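PDB 4K2M: 3-oxo-glucose-6-phosphate:glutamate aminotransferase from Bacillus subtilis subsp. subtilis, which catalyses the reversible, pyridoxal phosphate-dependent transamination of 3-dehydro-glucose 6-phosphate with glutamate to form kanosamine 6-phosphate, a step in kanosamine biosynthesis. Local coordinates for residues S10-E15 / Y115-Y120; D36-E41 / E307-L312; R64-V69 / T422-D427; F71-R76 / P416-F421. One frame throughout, in Å; residues are numbered along the deposited sequence. Where two conformers were deposited one is given.

Interaction 1 of 4, residues S10-E15 / Y115-Y120; sequences SGKSKE and YLHKRY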
# COMPACT_ATOMS: atom_id res chain seq x y z
N SER A 10 17.87 15.47 -20.58
CA SER A 10 16.53 15.18 -20.09
C SER A 10 16.60 14.11 -19.01
O SER A 10 15.65 13.92 -18.24
CB SER A 10 15.67 14.65 -21.22
OG SER A 10 16.27 13.50 -21.77
N GLY A 11 17.72 13.39 -18.98
CA GLY A 11 17.89 12.26 -18.08
C GLY A 11 17.34 10.97 -18.65
O GLY A 11 17.41 9.92 -17.99
N LYS A 12 16.77 11.03 -19.86
CA LYS A 12 16.19 9.85 -20.49
C LYS A 12 17.28 9.03 -21.18
O LYS A 12 18.41 9.51 -21.38
CB LYS A 12 15.08 10.23 -21.46
CG LYS A 12 14.01 11.14 -20.83
CD LYS A 12 12.63 10.53 -20.89
CE LYS A 12 11.72 11.17 -19.84
NZ LYS A 12 11.47 12.62 -20.10
N SER A 13 16.95 7.80 -21.54
CA SER A 13 17.96 6.85 -21.94
C SER A 13 18.71 7.26 -23.21
O SER A 13 19.95 7.15 -23.28
CB SER A 13 17.34 5.45 -22.08
OG SER A 13 16.36 5.42 -23.11
N LYS A 14 17.99 7.74 -24.21
CA LYS A 14 18.65 8.09 -25.46
C LYS A 14 19.56 9.30 -25.25
O LYS A 14 20.72 9.32 -25.69
CB LYS A 14 17.62 8.38 -26.56
CG LYS A 14 18.27 8.70 -27.89
CD LYS A 14 17.23 8.81 -28.99
CE LYS A 14 17.90 9.10 -30.32
NZ LYS A 14 17.06 9.96 -31.19
N GLU A 15 19.05 10.29 -24.54
CA GLU A 15 19.84 11.48 -24.27
C GLU A 15 21.05 11.15 -23.38
O GLU A 15 22.10 11.76 -23.52
CB GLU A 15 18.97 12.58 -23.66
CG GLU A 15 17.81 13.02 -24.57
CD GLU A 15 16.52 12.21 -24.37
OE1 GLU A 15 15.49 12.81 -23.99
OE2 GLU A 15 16.53 10.97 -24.61
N TYR A 115 7.21 14.62 -16.87
CA TYR A 115 8.37 13.79 -17.17
C TYR A 115 8.06 12.73 -18.22
O TYR A 115 8.84 12.53 -19.15
CB TYR A 115 8.88 13.15 -15.88
CG TYR A 115 10.07 12.23 -16.03
CD1 TYR A 115 11.35 12.75 -16.26
CD2 TYR A 115 9.92 10.86 -15.89
CE1 TYR A 115 12.45 11.90 -16.36
CE2 TYR A 115 11.02 10.00 -15.99
CZ TYR A 115 12.27 10.53 -16.22
OH TYR A 115 13.35 9.69 -16.31
N LEU A 116 6.91 12.06 -18.08
CA LEU A 116 6.53 11.00 -19.00
C LEU A 116 5.90 11.50 -20.30
O LEU A 116 5.72 10.71 -21.22
CB LEU A 116 5.55 10.05 -18.30
CG LEU A 116 6.06 9.30 -17.07
CD1 LEU A 116 4.91 8.57 -16.37
CD2 LEU A 116 7.15 8.32 -17.47
N HIS A 117 5.57 12.79 -20.35
CA HIS A 117 4.77 13.34 -21.46
C HIS A 117 3.48 12.56 -21.65
O HIS A 117 3.10 12.21 -22.77
CB HIS A 117 5.56 13.38 -22.78
CG HIS A 117 6.82 14.18 -22.72
ND1 HIS A 117 6.84 15.55 -22.57
CD2 HIS A 117 8.12 13.80 -22.78
CE1 HIS A 117 8.09 15.98 -22.54
NE2 HIS A 117 8.89 14.93 -22.67
N LYS A 118 2.81 12.25 -20.53
CA LYS A 118 1.50 11.60 -20.56
C LYS A 118 0.54 12.53 -19.85
O LYS A 118 0.90 13.13 -18.83
CB LYS A 118 1.57 10.25 -19.83
CG LYS A 118 2.25 9.13 -20.63
CD LYS A 118 1.35 8.69 -21.77
CE LYS A 118 2.04 7.68 -22.68
NZ LYS A 118 1.11 7.20 -23.76
N ARG A 119 -0.67 12.65 -20.38
CA ARG A 119 -1.60 13.65 -19.87
C ARG A 119 -2.09 13.34 -18.46
O ARG A 119 -2.29 14.25 -17.65
CB ARG A 119 -2.80 13.80 -20.82
CG ARG A 119 -2.43 14.20 -22.24
CD ARG A 119 -3.66 14.19 -23.15
NE ARG A 119 -4.70 15.05 -22.60
CZ ARG A 119 -5.95 15.10 -23.05
NH1 ARG A 119 -6.33 14.34 -24.06
NH2 ARG A 119 -6.82 15.92 -22.47
N TYR A 120 -2.27 12.06 -18.15
CA TYR A 120 -2.83 11.65 -16.86
C TYR A 120 -1.96 10.64 -16.17
O TYR A 120 -1.54 9.65 -16.77
CB TYR A 120 -4.22 11.04 -17.08
CG TYR A 120 -5.13 11.97 -17.85
CD1 TYR A 120 -5.71 13.07 -17.21
CD2 TYR A 120 -5.41 11.76 -19.19
CE1 TYR A 120 -6.53 13.93 -17.90
CE2 TYR A 120 -6.23 12.62 -19.89
CZ TYR A 120 -6.79 13.70 -19.24
OH TYR A 120 -7.61 14.57 -19.92
O HOH W 1 15.79 10.77 -15.73

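Interaction 2 of 4, residues D36-E41 / E307-L312; sequences DSIVNE and ERMKYL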
# COMPACT_ATOMS: atom_id res chain seq x y z
N ASP A 36 14.86 21.92 -17.45
CA ASP A 36 14.33 22.39 -16.18
C ASP A 36 13.30 21.40 -15.66
O ASP A 36 12.09 21.64 -15.76
CB ASP A 36 13.73 23.79 -16.31
CG ASP A 36 13.34 24.39 -14.97
OD1 ASP A 36 13.78 23.85 -13.94
OD2 ASP A 36 12.62 25.41 -14.95
N SER A 37 13.79 20.29 -15.11
CA SER A 37 12.92 19.29 -14.51
C SER A 37 13.48 18.91 -13.13
O SER A 37 14.68 18.95 -12.89
CB SER A 37 12.82 18.05 -15.40
OG SER A 37 12.04 17.04 -14.78
N ILE A 38 12.59 18.53 -12.22
CA ILE A 38 12.99 18.07 -10.91
C ILE A 38 14.01 16.92 -11.01
O ILE A 38 14.90 16.81 -10.16
CB ILE A 38 11.74 17.61 -10.13
CG1 ILE A 38 12.08 17.08 -8.75
CG2 ILE A 38 11.00 16.55 -10.91
CD1 ILE A 38 10.83 16.70 -7.96
N VAL A 39 13.87 16.08 -12.03
CA VAL A 39 14.70 14.87 -12.15
C VAL A 39 16.17 15.21 -12.37
O VAL A 39 17.04 14.36 -12.17
CB VAL A 39 14.23 13.90 -13.26
CG1 VAL A 39 12.83 13.40 -12.97
CG2 VAL A 39 14.31 14.55 -14.67
N ASN A 40 16.42 16.46 -12.77
CA ASN A 40 17.78 16.90 -13.08
C ASN A 40 18.40 17.73 -11.97
O ASN A 40 19.49 18.27 -12.12
CB ASN A 40 17.77 17.74 -14.37
CG ASN A 40 17.61 16.91 -15.62
OD1 ASN A 40 17.92 15.72 -15.66
ND2 ASN A 40 17.14 17.56 -16.69
N GLU A 41 17.72 17.83 -10.83
CA GLU A 41 18.17 18.75 -9.79
C GLU A 41 19.61 18.49 -9.32
O GLU A 41 20.39 19.43 -9.14
CB GLU A 41 17.20 18.79 -8.61
CG GLU A 41 15.95 19.62 -8.88
CD GLU A 41 16.26 21.10 -9.05
OE1 GLU A 41 15.74 21.71 -10.01
OE2 GLU A 41 17.03 21.65 -8.23
N GLU A 307 11.30 14.24 -3.26
CA GLU A 307 12.71 14.44 -2.88
C GLU A 307 13.61 13.48 -3.62
O GLU A 307 14.62 13.89 -4.21
CB GLU A 307 12.91 14.26 -1.38
CG GLU A 307 12.28 15.32 -0.52
CD GLU A 307 12.66 16.72 -0.94
OE1 GLU A 307 13.86 16.97 -1.20
OE2 GLU A 307 11.75 17.57 -1.04
N ARG A 308 13.27 12.19 -3.61
CA ARG A 308 14.18 11.20 -4.18
C ARG A 308 14.29 11.34 -5.68
O ARG A 308 15.29 10.96 -6.27
CB ARG A 308 13.78 9.77 -3.76
CG ARG A 308 13.85 9.57 -2.24
CD ARG A 308 13.86 8.09 -1.85
NE ARG A 308 15.14 7.49 -2.20
CZ ARG A 308 15.44 6.20 -2.16
NH1 ARG A 308 14.53 5.30 -1.77
NH2 ARG A 308 16.67 5.81 -2.49
N MET A 309 13.26 11.91 -6.31
CA MET A 309 13.25 12.07 -7.76
C MET A 309 14.34 13.02 -8.22
O MET A 309 14.74 12.97 -9.38
CB MET A 309 11.89 12.59 -8.24
CG MET A 309 11.59 12.29 -9.71
SD MET A 309 9.87 12.67 -10.13
CE MET A 309 9.43 13.49 -8.61
N LYS A 310 14.81 13.87 -7.31
CA LYS A 310 15.85 14.84 -7.67
C LYS A 310 17.15 14.16 -8.05
O LYS A 310 18.03 14.78 -8.67
CB LYS A 310 16.09 15.80 -6.50
CG LYS A 310 14.86 16.60 -6.12
CD LYS A 310 15.11 17.36 -4.83
CE LYS A 310 13.93 18.27 -4.53
NZ LYS A 310 14.12 19.01 -3.25
N TYR A 311 17.27 12.88 -7.70
CA TYR A 311 18.48 12.10 -7.94
C TYR A 311 18.37 11.21 -9.18
O TYR A 311 19.36 10.58 -9.56
CB TYR A 311 18.80 11.24 -6.69
CG TYR A 311 19.12 12.05 -5.45
CD1 TYR A 311 20.43 12.21 -5.01
CD2 TYR A 311 18.10 12.65 -4.72
CE1 TYR A 311 20.71 12.97 -3.87
CE2 TYR A 311 18.37 13.41 -3.59
CZ TYR A 311 19.67 13.57 -3.17
OH TYR A 311 19.89 14.33 -2.04
N LEU A 312 17.21 11.16 -9.82
CA LEU A 312 16.95 10.17 -10.88
C LEU A 312 17.82 10.28 -12.14
O LEU A 312 18.40 9.29 -12.58
CB LEU A 312 15.46 10.15 -11.26
CG LEU A 312 15.05 9.21 -12.40
CD1 LEU A 312 15.46 7.76 -12.07
CD2 LEU A 312 13.53 9.31 -12.65
O HOH W 2 19.48 14.08 -10.96

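Interaction 3 of 4, residues R64-V69 / T422-D427; sequences REISKV and TLEEQD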
# COMPACT_ATOMS: atom_id res chain seq x y z
N ARG A 64 41.53 0.66 -3.00
CA ARG A 64 40.80 0.30 -1.79
C ARG A 64 40.58 -1.20 -1.87
O ARG A 64 40.03 -1.70 -2.86
CB ARG A 64 39.47 1.05 -1.70
CG ARG A 64 38.68 0.75 -0.45
CD ARG A 64 37.46 1.65 -0.32
NE ARG A 64 36.43 1.35 -1.31
CZ ARG A 64 35.41 0.53 -1.10
NH1 ARG A 64 35.30 -0.11 0.06
NH2 ARG A 64 34.50 0.33 -2.06
N GLU A 65 41.02 -1.92 -0.85
CA GLU A 65 40.89 -3.36 -0.89
C GLU A 65 39.43 -3.76 -0.78
O GLU A 65 38.70 -3.28 0.10
CB GLU A 65 41.69 -4.05 0.21
CG GLU A 65 41.71 -5.57 0.04
CD GLU A 65 42.62 -6.26 1.02
OE1 GLU A 65 42.50 -6.00 2.25
OE2 GLU A 65 43.46 -7.07 0.56
N ILE A 66 39.02 -4.65 -1.67
CA ILE A 66 37.67 -5.16 -1.68
C ILE A 66 37.78 -6.66 -1.41
O ILE A 66 38.42 -7.37 -2.19
CB ILE A 66 37.04 -4.96 -3.06
CG1 ILE A 66 37.07 -3.48 -3.46
CG2 ILE A 66 35.62 -5.52 -3.07
CD1 ILE A 66 36.41 -2.57 -2.45
N SER A 67 37.17 -7.14 -0.32
CA SER A 67 37.17 -8.57 -0.02
C SER A 67 35.81 -9.22 -0.27
O SER A 67 35.69 -10.45 -0.36
CB SER A 67 37.60 -8.83 1.42
OG SER A 67 36.60 -8.40 2.32
N LYS A 68 34.77 -8.39 -0.38
CA LYS A 68 33.45 -8.91 -0.73
C LYS A 68 32.65 -7.87 -1.49
O LYS A 68 32.85 -6.65 -1.32
CB LYS A 68 32.71 -9.39 0.51
CG LYS A 68 32.05 -8.31 1.30
CD LYS A 68 31.12 -8.89 2.35
CE LYS A 68 29.82 -8.10 2.41
NZ LYS A 68 30.07 -6.63 2.48
N VAL A 69 31.78 -8.34 -2.37
CA VAL A 69 30.94 -7.47 -3.18
C VAL A 69 29.51 -8.01 -3.10
O VAL A 69 29.18 -8.97 -3.79
CB VAL A 69 31.37 -7.45 -4.65
CG1 VAL A 69 30.47 -6.53 -5.46
CG2 VAL A 69 32.83 -7.00 -4.80
N THR A 422 30.56 0.97 -6.38
CA THR A 422 31.85 1.62 -6.62
C THR A 422 32.56 0.96 -7.79
O THR A 422 32.34 -0.22 -8.07
CB THR A 422 32.78 1.63 -5.39
OG1 THR A 422 33.12 0.28 -5.03
CG2 THR A 422 32.12 2.31 -4.21
N LEU A 423 33.41 1.71 -8.47
CA LEU A 423 34.14 1.14 -9.59
C LEU A 423 35.18 0.13 -9.12
O LEU A 423 35.47 -0.83 -9.82
CB LEU A 423 34.81 2.24 -10.41
CG LEU A 423 33.86 3.29 -10.96
CD1 LEU A 423 34.65 4.29 -11.82
CD2 LEU A 423 32.75 2.66 -11.77
N GLU A 424 35.72 0.33 -7.93
CA GLU A 424 36.66 -0.65 -7.39
C GLU A 424 35.99 -1.99 -7.06
O GLU A 424 36.58 -3.05 -7.26
CB GLU A 424 37.44 -0.09 -6.19
CG GLU A 424 36.61 0.31 -4.98
CD GLU A 424 36.24 1.80 -4.96
OE1 GLU A 424 36.26 2.44 -6.04
OE2 GLU A 424 35.93 2.32 -3.87
N GLU A 425 34.74 -1.97 -6.59
CA GLU A 425 33.99 -3.21 -6.49
C GLU A 425 33.75 -3.81 -7.87
O GLU A 425 33.85 -5.03 -8.06
CB GLU A 425 32.64 -2.97 -5.83
CG GLU A 425 32.68 -2.73 -4.34
CD GLU A 425 31.35 -2.21 -3.83
OE1 GLU A 425 31.00 -1.04 -4.14
OE2 GLU A 425 30.64 -2.97 -3.14
N GLN A 426 33.39 -2.96 -8.83
CA GLN A 426 33.15 -3.46 -10.18
C GLN A 426 34.42 -4.10 -10.75
O GLN A 426 34.34 -5.15 -11.41
CB GLN A 426 32.64 -2.36 -11.11
CG GLN A 426 32.19 -2.90 -12.45
CD GLN A 426 31.75 -1.80 -13.39
OE1 GLN A 426 32.41 -0.78 -13.52
NE2 GLN A 426 30.62 -2.01 -14.06
N ASP A 427 35.59 -3.51 -10.48
CA ASP A 427 36.87 -4.11 -10.87
C ASP A 427 36.97 -5.55 -10.37
O ASP A 427 37.39 -6.45 -11.11
CB ASP A 427 38.07 -3.32 -10.31
CG ASP A 427 38.22 -1.94 -10.95
OD1 ASP A 427 37.65 -1.71 -12.03
OD2 ASP A 427 38.95 -1.11 -10.35
O HOH W 3 31.85 -4.14 -1.04

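Interaction 4 of 4, residues F71-R76 / P416-F421; sequences FLPVDR and PLYPSF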
# COMPACT_ATOMS: atom_id res chain seq x y z
N PHE A 71 25.58 -8.18 -3.87
CA PHE A 71 24.89 -7.88 -5.11
C PHE A 71 24.07 -6.58 -5.00
O PHE A 71 24.09 -5.74 -5.90
CB PHE A 71 23.97 -9.05 -5.50
CG PHE A 71 23.21 -8.81 -6.76
CD1 PHE A 71 23.80 -9.01 -8.00
CD2 PHE A 71 21.88 -8.37 -6.71
CE1 PHE A 71 23.09 -8.77 -9.17
CE2 PHE A 71 21.18 -8.12 -7.86
CZ PHE A 71 21.77 -8.32 -9.10
N LEU A 72 23.33 -6.44 -3.91
CA LEU A 72 22.45 -5.28 -3.76
C LEU A 72 22.22 -4.96 -2.30
O LEU A 72 21.19 -5.31 -1.73
CB LEU A 72 21.10 -5.54 -4.45
CG LEU A 72 20.17 -4.32 -4.56
CD1 LEU A 72 20.75 -3.28 -5.52
CD2 LEU A 72 18.77 -4.74 -4.99
N PRO A 73 23.19 -4.28 -1.68
CA PRO A 73 23.09 -3.87 -0.27
C PRO A 73 22.08 -2.72 -0.15
O PRO A 73 22.37 -1.60 -0.59
CB PRO A 73 24.52 -3.42 0.07
CG PRO A 73 25.13 -3.03 -1.24
CD PRO A 73 24.44 -3.82 -2.32
N VAL A 74 20.91 -3.00 0.41
CA VAL A 74 19.83 -2.02 0.34
C VAL A 74 20.14 -0.74 1.08
O VAL A 74 19.53 0.29 0.80
CB VAL A 74 18.46 -2.59 0.83
CG1 VAL A 74 18.05 -3.75 -0.04
CG2 VAL A 74 18.52 -2.98 2.32
N ASP A 75 21.08 -0.79 2.03
CA ASP A 75 21.44 0.40 2.77
C ASP A 75 22.14 1.40 1.85
O ASP A 75 22.10 2.61 2.09
CB ASP A 75 22.32 0.06 3.98
CG ASP A 75 23.60 -0.64 3.60
OD1 ASP A 75 23.53 -1.75 3.04
OD2 ASP A 75 24.69 -0.08 3.85
N ARG A 76 22.75 0.90 0.79
CA ARG A 76 23.47 1.77 -0.13
C ARG A 76 22.61 2.28 -1.27
O ARG A 76 23.06 3.09 -2.08
CB ARG A 76 24.74 1.07 -0.63
CG ARG A 76 25.78 0.91 0.48
CD ARG A 76 26.95 0.05 0.03
NE ARG A 76 27.65 0.61 -1.13
CZ ARG A 76 28.54 -0.08 -1.83
NH1 ARG A 76 28.82 -1.34 -1.49
NH2 ARG A 76 29.13 0.47 -2.89
N PRO A 416 26.39 -7.24 -10.17
CA PRO A 416 26.00 -6.08 -9.35
C PRO A 416 25.98 -4.78 -10.16
O PRO A 416 26.92 -4.51 -10.92
CB PRO A 416 27.11 -6.01 -8.30
CG PRO A 416 27.55 -7.44 -8.15
CD PRO A 416 27.48 -8.02 -9.54
N LEU A 417 24.90 -4.00 -10.02
CA LEU A 417 24.81 -2.70 -10.71
C LEU A 417 23.74 -1.85 -10.02
O LEU A 417 22.55 -2.17 -10.04
CB LEU A 417 24.52 -2.88 -12.21
CG LEU A 417 24.81 -1.63 -13.08
CD1 LEU A 417 24.98 -1.99 -14.57
CD2 LEU A 417 23.72 -0.56 -12.95
N TYR A 418 24.17 -0.76 -9.40
CA TYR A 418 23.22 0.17 -8.81
C TYR A 418 23.99 1.48 -8.68
O TYR A 418 25.23 1.46 -8.75
CB TYR A 418 22.67 -0.36 -7.47
CG TYR A 418 23.76 -0.70 -6.46
CD1 TYR A 418 24.16 0.22 -5.50
CD2 TYR A 418 24.37 -1.95 -6.48
CE1 TYR A 418 25.16 -0.08 -4.58
CE2 TYR A 418 25.37 -2.26 -5.56
CZ TYR A 418 25.76 -1.32 -4.63
OH TYR A 418 26.75 -1.64 -3.73
N PRO A 419 23.29 2.61 -8.54
CA PRO A 419 24.04 3.88 -8.69
C PRO A 419 25.17 4.11 -7.69
O PRO A 419 26.18 4.73 -8.07
CB PRO A 419 22.96 4.95 -8.53
CG PRO A 419 21.70 4.28 -8.90
CD PRO A 419 21.83 2.84 -8.45
N SER A 420 25.03 3.64 -6.45
CA SER A 420 26.09 3.84 -5.45
C SER A 420 27.16 2.74 -5.43
O SER A 420 28.01 2.71 -4.53
CB SER A 420 25.50 4.02 -4.05
OG SER A 420 24.85 5.27 -3.94
N PHE A 421 27.11 1.86 -6.41
CA PHE A 421 28.12 0.82 -6.57
C PHE A 421 29.45 1.51 -6.87
O PHE A 421 29.48 2.55 -7.54
CB PHE A 421 27.71 -0.04 -7.75
CG PHE A 421 28.49 -1.32 -7.91
CD1 PHE A 421 28.71 -2.17 -6.82
CD2 PHE A 421 28.93 -1.70 -9.17
CE1 PHE A 421 29.40 -3.38 -7.00
CE2 PHE A 421 29.62 -2.91 -9.36
CZ PHE A 421 29.85 -3.75 -8.26
O HOH W 4 22.84 -4.84 -8.20
O HOH W 5 22.39 3.42 -5.06
O HOH W 6 25.07 4.75 -0.75

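Interaction 1 of 4, residues S10-E15 / Y115-Y120
A Schellman motif ends helix 103-116 of the aminotransferase fold, and K12, at the N-cap position of helix 13-24 in the additional N-terminal domain, reaches across to the residues that build it. Its ammonium donates to a carbonyl of the last helical turn: K12 NZ lies 2.8 Å from Y115 O, in the plane of that carbonyl. The lysine gets there by running over the tyrosine ring, past which its chain slides in the opposite direction. K12 CE rests on one face, 3.8 Å from the centroid of the Y115 ring as a CH-pi contact, and the ammonium adds a cation-pi interaction, with K12 NZ 4.2 Å from the same centroid and 25° off the ring normal. Y115 CG stands anti to the backbone N (chi1 179°), which turns one face of the phenol ring to the lysine chain. The partial negative charge at a helix C-terminus would be expected to suit the K12 ammonium placed there. H117, whose positive phi marks it as the C-prime residue of the motif, brings its imidazole near the ammonium without bonding to it. Within residues 10-15 an ST turn leads into helix 13-24, with K12 N donating to S10 OG at 3.2 Å. One water links the Y115 hydroxyl to the G11 carbonyl: it sits 2.7 Å from Y115 OH and donates weakly to G11 O.

Interaction 2 of 4, residues D36-E41 / E307-L312
I38 and V39, on a 3-10 turn between strand 32-34 and helix 41-46 of the N-terminal domain, pack on M309 and K310, on a second 3-10 turn between helices 299-308 and 312-329 of the aminotransferase fold. The apolar contacts come first. M309 crosses I38 at about a right angle, and its bent end brings M309 CE to 3.6 Å from I38 CD1. The middle of the same chain serves the valine: M309 CG lies 3.7 Å from V39 CG1, a branch that also meets L312 CD2. The aliphatic part of K310 is used too, with its CG 3.9 Å from I38 CG1 and its CB against E41 CB. Helix 103-116 closes over this cluster through V111, which touches both I38 and M309.

Backbone contacts are reciprocal. K310 CA approaches I38 O at 3.3 Å and V39 CA approaches M309 O at 3.4 Å, both as nearly straight CA-H...O contacts. They can form because the main chains come so close, the CA atoms of V39 and K310 being 4.6 Å apart.

Two polar links complete the contact. From CG outward K310 is extended, carrying its ammonium away to a salt bridge within its own segment, where K310 NZ meets E307 OE1. Between the two turns a water donates to both V39 O, at 2.7 Å, and K310 O, at 2.8 Å.

Interaction 3 of 4, residues R64-V69 / T422-D427
R64, in the loop between helices 53-57 and 80-93, opens the contact by gripping E424 at the N-terminus of helix 423-441, away from the annotated sites; in this side-on salt bridge two nitrogens share one oxygen. R64 NE donates to the anti lone pair of E424 OE2 at 2.8 Å, and R64 NH2 reaches the same E424 OE2 at 3.0 Å from 31° outside the carboxylate plane. The oxygen lies in the guanidinium plane, while the two flat groups stand 74° apart. A bend at chi3 (69°) turns the guanidinium edge to the carboxylate, and R64 NH2 also makes a weak bond to T422 OG1. E424 OE1 accepts from the backbone N of Q61.

I66 follows, its CD1 lying over one face of the R64 guanidinium and 3.8 Å from E424 CG. K68 CB points away from the helix, but its carbonyl takes part through a water that donates to both K68 O and E425 OE2. V69 CG2 ends the segment 3.9 Å from E425 O.

T422 and E425 form a capping box: E425 N donates to T422 OG1 at 3.2 Å and T422 N to E425 OE1 at 3.0 Å. T422 OG1 also donates to E425 OE1, which forms a salt bridge with R76 NH2. Carboxylates at a helix N-terminus would be expected to suit the helix dipole, and two arginines should stabilise their negative charge.

Interaction 4 of 4, residues F71-R76 / P416-F421
A mixed polar and apolar contact joins two irregular loops, one between helices 53-57 and 80-93, the other between strand 412-415 and helix 423-441. At its centre stands Y418, the first residue of a type I beta turn. CG of Y418 lies between its backbone N and carbonyl carbon (chi1 55°), directing the ring into the opposite loop. There L72 CD1 packs 4.0 Å from Y418 CD2, and P73 crosses the ring at about a right angle, with its CD 3.7 Å from Y418 CZ. The hydroxyl sits over the centre of the R76 guanidinium, Y418 OH being 3.0 Å from R76 CZ; ring and guanidinium planes are 76° apart. R76 NH2, whose salt-bridge partner is E425, donates to S420 O at 3.0 Å. F71 CD1 meets P416 CG at 4.1 Å. One water bridges F71 O and L417 N, another R76 O and S420 N. V74 packs on T96 of the second subunit; nearest atoms of the L72 side chain lie about 4 Å from substrate-binding Y248 and about 6 Å from the bound external aldimine. This loop thus skirts the active site near the dimer interface in this fold-type I (aspartate aminotransferase-like) homodimer.

Overall arrangement
All four contacts set residues 10-76 against later parts of the chain. Their first segments follow in numerical order, with interaction 4 nested inside the loop closed by interaction 3. Interactions 1 and 2 have centres 12 Å apart and touch where Y115, at the end of helix 103-116, packs on V39 and L312. Interactions 3 and 4, likewise 12 Å apart between centres, are joined by R76 on E425 and F421 on V69. The pairs do not touch, though interactions 2 and 4 come within about 7 Å between nearest atoms; centres of interactions 1 and 3 are about 33 Å apart. Residues 10-76 meet the aminotransferase fold in two groups, consistent with an added N-terminal region packed along it.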